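Local atomic coordinates of solute-binding protein Csal_2479 (PDB entry 4P1L), a protein that binds D-glucuronate and probably delivers it to the permease of a tripartite ATP-independent periplasmic (TRAP) transport system. Residues K47-A50 / E51-G55; Y304-F307 / V308-P312. All blocks are in the same frame, centred on the assembly; numbering follows the deposited sequence.

Interaction 1: residues K47-A50 / E51-G55; sequences KEVA and EKTEG
Gly55 donates its backbone N to Ala50 O at 2.8 Å, and together with the bond from Glu54 N to Glu51 O this marks a Schellman motif that ends helix 37-52. Glu54, with positive phi (49°), is the C-prime residue that turns the chain back. One residue earlier, Val49 O takes two donors from Thr53: the backbone N at 2.9 Å, and OG1, also at 2.9 Å but standing above the carbonyl plane. A chi1 of 65° sets Thr53 OG1 between its own backbone N and carbonyl carbon, which turns the hydroxyl back to Val49 O; OG1 is also bonded to Val57 N, beyond the turn.

On the next flank Lys52 can be followed outward. CB rests 3.3 Å from Glu48 O, the acceptor of its own backbone N; CG stays near the same oxygen and reaches the edge of contact with Glu48 CG. The two side chains run outward flank to flank, and NZ is bent off at chi4. Helix 248-282 lies against this end of the helix, where Ala257 touches both Glu48 and Val49. There Asp260 brings a like charge close to Glu48 OE2, while Glu256 forms a weak, long ion pair with Lys52 NZ. At the carboxylate, Glu48 OE2 lies 3.0 Å from Lys52 CE but 3.7 Å from Lys52 NZ, a long salt bridge.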
loop_
_atom_site.group_PDB
_atom_site.type_symbol
_atom_site.label_atom_id
_atom_site.label_comp_id
_atom_site.label_asym_id
_atom_site.label_seq_id
_atom_site.Cartn_x
_atom_site.Cartn_y
_atom_site.Cartn_z
ATOM N N LYS A 47 8.839 20.295 -3.004
ATOM C CA LYS A 47 8.943 21.653 -3.534
ATOM C C LYS A 47 8.002 22.615 -2.840
ATOM O O LYS A 47 8.396 23.729 -2.471
ATOM C CB LYS A 47 8.662 21.682 -5.035
ATOM C CG LYS A 47 9.725 21.010 -5.852
ATOM C CD LYS A 47 9.259 20.818 -7.300
ATOM C CE LYS A 47 10.420 20.359 -8.189
ATOM N NZ LYS A 47 10.724 18.896 -8.077
ATOM N N GLU A 48 6.746 22.201 -2.698
ATOM C CA GLU A 48 5.727 23.070 -2.130
ATOM C C GLU A 48 6.070 23.401 -0.670
ATOM O O GLU A 48 5.910 24.537 -0.216
ATOM C CB GLU A 48 4.350 22.424 -2.267
ATOM C CG GLU A 48 3.203 23.357 -1.956
ATOM C CD GLU A 48 1.849 22.758 -2.271
ATOM O OE1 GLU A 48 1.774 21.916 -3.184
ATOM O OE2 GLU A 48 0.849 23.126 -1.612
ATOM N N VAL A 49 6.576 22.418 0.064
ATOM C CA VAL A 49 7.026 22.660 1.437
ATOM C C VAL A 49 8.146 23.722 1.480
ATOM O O VAL A 49 8.050 24.714 2.219
ATOM C CB VAL A 49 7.490 21.358 2.122
ATOM C CG1 VAL A 49 8.201 21.653 3.438
ATOM C CG2 VAL A 49 6.299 20.428 2.331
ATOM N N ALA A 50 9.190 23.552 0.675
ATOM C CA ALA A 50 10.276 24.534 0.652
ATOM C C ALA A 50 9.748 25.944 0.298
ATOM O O ALA A 50 10.117 26.926 0.930
ATOM C CB ALA A 50 11.362 24.102 -0.326
ATOM N N GLU A 51 8.861 26.033 -0.690
ATOM C CA GLU A 51 8.299 27.320 -1.112
ATOM C C GLU A 51 7.410 27.924 -0.026
ATOM O O GLU A 51 7.535 29.103 0.306
ATOM C CB GLU A 51 7.516 27.159 -2.420
ATOM C CG GLU A 51 8.412 26.735 -3.592
ATOM C CD GLU A 51 7.659 26.035 -4.720
ATOM O OE1 GLU A 51 6.424 25.852 -4.608
ATOM O OE2 GLU A 51 8.317 25.694 -5.728
ATOM N N LYS A 52 6.531 27.118 0.554
ATOM C CA LYS A 52 5.594 27.654 1.531
ATOM C C LYS A 52 6.261 28.038 2.838
ATOM O O LYS A 52 5.710 28.849 3.574
ATOM C CB LYS A 52 4.480 26.662 1.823
ATOM C CG LYS A 52 3.406 26.553 0.753
ATOM C CD LYS A 52 2.151 25.917 1.366
ATOM C CE LYS A 52 1.170 25.423 0.320
ATOM N NZ LYS A 52 0.442 26.549 -0.349
ATOM N N THR A 53 7.415 27.437 3.149
ATOM C CA THR A 53 8.107 27.737 4.402
ATOM C C THR A 53 9.276 28.686 4.180
ATOM O O THR A 53 10.121 28.838 5.051
ATOM C CB THR A 53 8.639 26.471 5.142
ATOM O OG1 THR A 53 9.667 25.825 4.369
ATOM C CG2 THR A 53 7.521 25.497 5.416
ATOM N N GLU A 54 9.336 29.290 2.998
ATOM C CA GLU A 54 10.432 30.189 2.660
ATOM C C GLU A 54 11.801 29.565 2.972
ATOM O O GLU A 54 12.701 30.223 3.501
ATOM C CB GLU A 54 10.240 31.528 3.383
ATOM C CG GLU A 54 8.948 32.221 2.952
ATOM C CD GLU A 54 8.532 33.361 3.871
ATOM O OE1 GLU A 54 9.237 33.625 4.869
ATOM O OE2 GLU A 54 7.485 33.985 3.585
ATOM N N GLY A 55 11.947 28.287 2.630
ATOM C CA GLY A 55 13.219 27.594 2.759
ATOM C C GLY A 55 13.577 27.126 4.164
ATOM O O GLY A 55 14.653 26.568 4.379
#

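Interaction 2: residues Y304-F307 / V308-P312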
loop_
_atom_site.group_PDB
_atom_site.type_symbol
_atom_site.label_atom_id
_atom_site.label_comp_id
_atom_site.label_asym_id
_atom_site.label_seq_id
_atom_site.Cartn_x
_atom_site.Cartn_y
_atom_site.Cartn_z
ATOM N N TYR A 304 -11.522 -12.775 9.209
ATOM C CA TYR A 304 -12.270 -11.724 9.879
ATOM C C TYR A 304 -12.672 -12.177 11.284
ATOM O O TYR A 304 -12.538 -11.420 12.240
ATOM C CB TYR A 304 -13.519 -11.353 9.071
ATOM C CG TYR A 304 -13.294 -10.414 7.894
ATOM C CD1 TYR A 304 -12.699 -10.842 6.718
ATOM C CD2 TYR A 304 -13.719 -9.097 7.964
ATOM C CE1 TYR A 304 -12.528 -9.964 5.633
ATOM C CE2 TYR A 304 -13.549 -8.218 6.903
ATOM C CZ TYR A 304 -12.949 -8.647 5.753
ATOM O OH TYR A 304 -12.818 -7.784 4.693
ATOM N N ASP A 305 -13.172 -13.412 11.402
ATOM C CA ASP A 305 -13.603 -13.937 12.695
ATOM C C ASP A 305 -12.448 -13.923 13.719
ATOM O O ASP A 305 -12.620 -13.493 14.882
ATOM C CB ASP A 305 -14.123 -15.378 12.561
ATOM C CG ASP A 305 -15.399 -15.495 11.750
ATOM O OD1 ASP A 305 -16.052 -14.483 11.439
ATOM O OD2 ASP A 305 -15.748 -16.647 11.420
ATOM N N GLN A 306 -11.276 -14.390 13.282
ATOM C CA GLN A 306 -10.125 -14.492 14.167
ATOM C C GLN A 306 -9.681 -13.086 14.541
ATOM O O GLN A 306 -9.289 -12.840 15.664
ATOM C CB GLN A 306 -8.962 -15.272 13.508
ATOM C CG GLN A 306 -7.618 -15.152 14.250
ATOM C CD GLN A 306 -6.417 -15.740 13.503
ATOM O OE1 GLN A 306 -6.566 -16.633 12.670
ATOM N NE2 GLN A 306 -5.217 -15.215 13.789
ATOM N N PHE A 307 -9.741 -12.166 13.579
ATOM C CA PHE A 307 -9.290 -10.810 13.803
ATOM C C PHE A 307 -10.113 -10.114 14.882
ATOM O O PHE A 307 -9.553 -9.524 15.802
ATOM C CB PHE A 307 -9.289 -9.977 12.523
ATOM C CG PHE A 307 -8.688 -8.618 12.724
ATOM C CD1 PHE A 307 -7.307 -8.462 12.665
ATOM C CD2 PHE A 307 -9.486 -7.518 13.042
ATOM C CE1 PHE A 307 -6.721 -7.217 12.882
ATOM C CE2 PHE A 307 -8.910 -6.263 13.250
ATOM C CZ PHE A 307 -7.522 -6.122 13.181
ATOM N N VAL A 308 -11.433 -10.189 14.781
ATOM C CA VAL A 308 -12.291 -9.491 15.723
ATOM C C VAL A 308 -12.278 -10.168 17.108
ATOM O O VAL A 308 -12.445 -9.518 18.118
ATOM C CB VAL A 308 -13.739 -9.260 15.171
ATOM C CG1 VAL A 308 -13.693 -8.398 13.883
ATOM C CG2 VAL A 308 -14.448 -10.552 14.924
ATOM N N GLN A 309 -12.024 -11.468 17.170
ATOM C CA GLN A 309 -11.813 -12.122 18.457
ATOM C C GLN A 309 -10.522 -11.645 19.161
ATOM O O GLN A 309 -10.479 -11.457 20.392
ATOM C CB GLN A 309 -11.818 -13.650 18.264
ATOM C CG GLN A 309 -13.186 -14.216 17.851
ATOM C CD GLN A 309 -13.143 -15.682 17.440
ATOM O OE1 GLN A 309 -12.297 -16.448 17.896
ATOM N NE2 GLN A 309 -14.070 -16.081 16.589
ATOM N N GLU A 310 -9.463 -11.479 18.373
ATOM C CA GLU A 310 -8.181 -11.016 18.886
ATOM C C GLU A 310 -8.234 -9.569 19.303
ATOM O O GLU A 310 -7.529 -9.153 20.227
ATOM C CB GLU A 310 -7.120 -11.144 17.795
ATOM C CG GLU A 310 -6.679 -12.540 17.565
ATOM C CD GLU A 310 -6.013 -12.732 16.200
ATOM O OE1 GLU A 310 -5.863 -11.766 15.378
ATOM O OE2 GLU A 310 -5.660 -13.887 15.933
ATOM N N HIS A 311 -9.056 -8.801 18.591
ATOM C CA HIS A 311 -9.093 -7.355 18.756
ATOM C C HIS A 311 -10.525 -6.834 18.886
ATOM O O HIS A 311 -11.019 -6.135 17.997
ATOM C CB HIS A 311 -8.402 -6.711 17.553
ATOM C CG HIS A 311 -6.950 -7.067 17.448
ATOM N ND1 HIS A 311 -6.455 -7.888 16.458
ATOM C CD2 HIS A 311 -5.896 -6.736 18.227
ATOM C CE1 HIS A 311 -5.153 -8.036 16.628
ATOM N NE2 HIS A 311 -4.789 -7.345 17.691
ATOM N N PRO A 312 -11.190 -7.165 19.998
ATOM C CA PRO A 312 -12.594 -6.748 20.143
ATOM C C PRO A 312 -12.734 -5.224 20.075
ATOM O O PRO A 312 -13.798 -4.723 19.676
ATOM C CB PRO A 312 -12.970 -7.258 21.537
ATOM C CG PRO A 312 -11.630 -7.380 22.276
ATOM C CD PRO A 312 -10.682 -7.853 21.199
#
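Phe307 meets His311 one turn on because its CG stands anti to the backbone N (chi1 -174°), whereas His311 CG lies beside its own backbone N (chi1 -63°). The pair occupies the C-terminal end of helix 301-310, where the chain departs from helical geometry at His311, although this residue still donates its N to Phe307 O at 2.9 Å. His311 ND1 sits over one face of the Phe307 ring, offset toward the rim and nearest to Phe307 CE1 at 3.6 Å. The ring planes are inclined at 44° with centroids 4.9 Å apart. Asn100, Val101 and Leu314 also touch the Phe307 side chain, which is buried. An alanine here would remove the ring and is likely to leave the His311 imidazole free to turn and a gap beside these three residues.

On another flank, Gln306 is modelled in two conformers. In one of them its NE2 gives an N-H to Glu310 OE2 at 2.6 Å, on the syn side of the carboxylate and with the amide and carboxylate planes steeply turned against each other; as a lasting i to i+4 link this bond is doubtful. Val308 N bonds to Tyr304 O at 3.0 Å, and Val308 CG2 packs 3.4 Å from that same Tyr304 O.

How the interactions relate
Interaction 1 precedes interaction 2 along the chain, and both close the C-terminal ends of helices, 37-52 and 301-310 respectively. Their centres are about 44 Å apart and their nearest atoms about 32 Å, so they do not touch; they lie on opposite sides of the chain's centre. Helix 37-52 is the crossover of a beta-alpha-beta unit whose strands, 26-29 and 59-62, are neighbours in the five-stranded mixed sheet, whereas helix 301-310 comes after the last strand, 286-288. Both helices belong to the family 7 solute-binding region, and both contacts lie away from the D-glucuronate pocket. Both thus sit at the periphery, and their distance from the pocket suggests that neither takes direct part in sugar recognition.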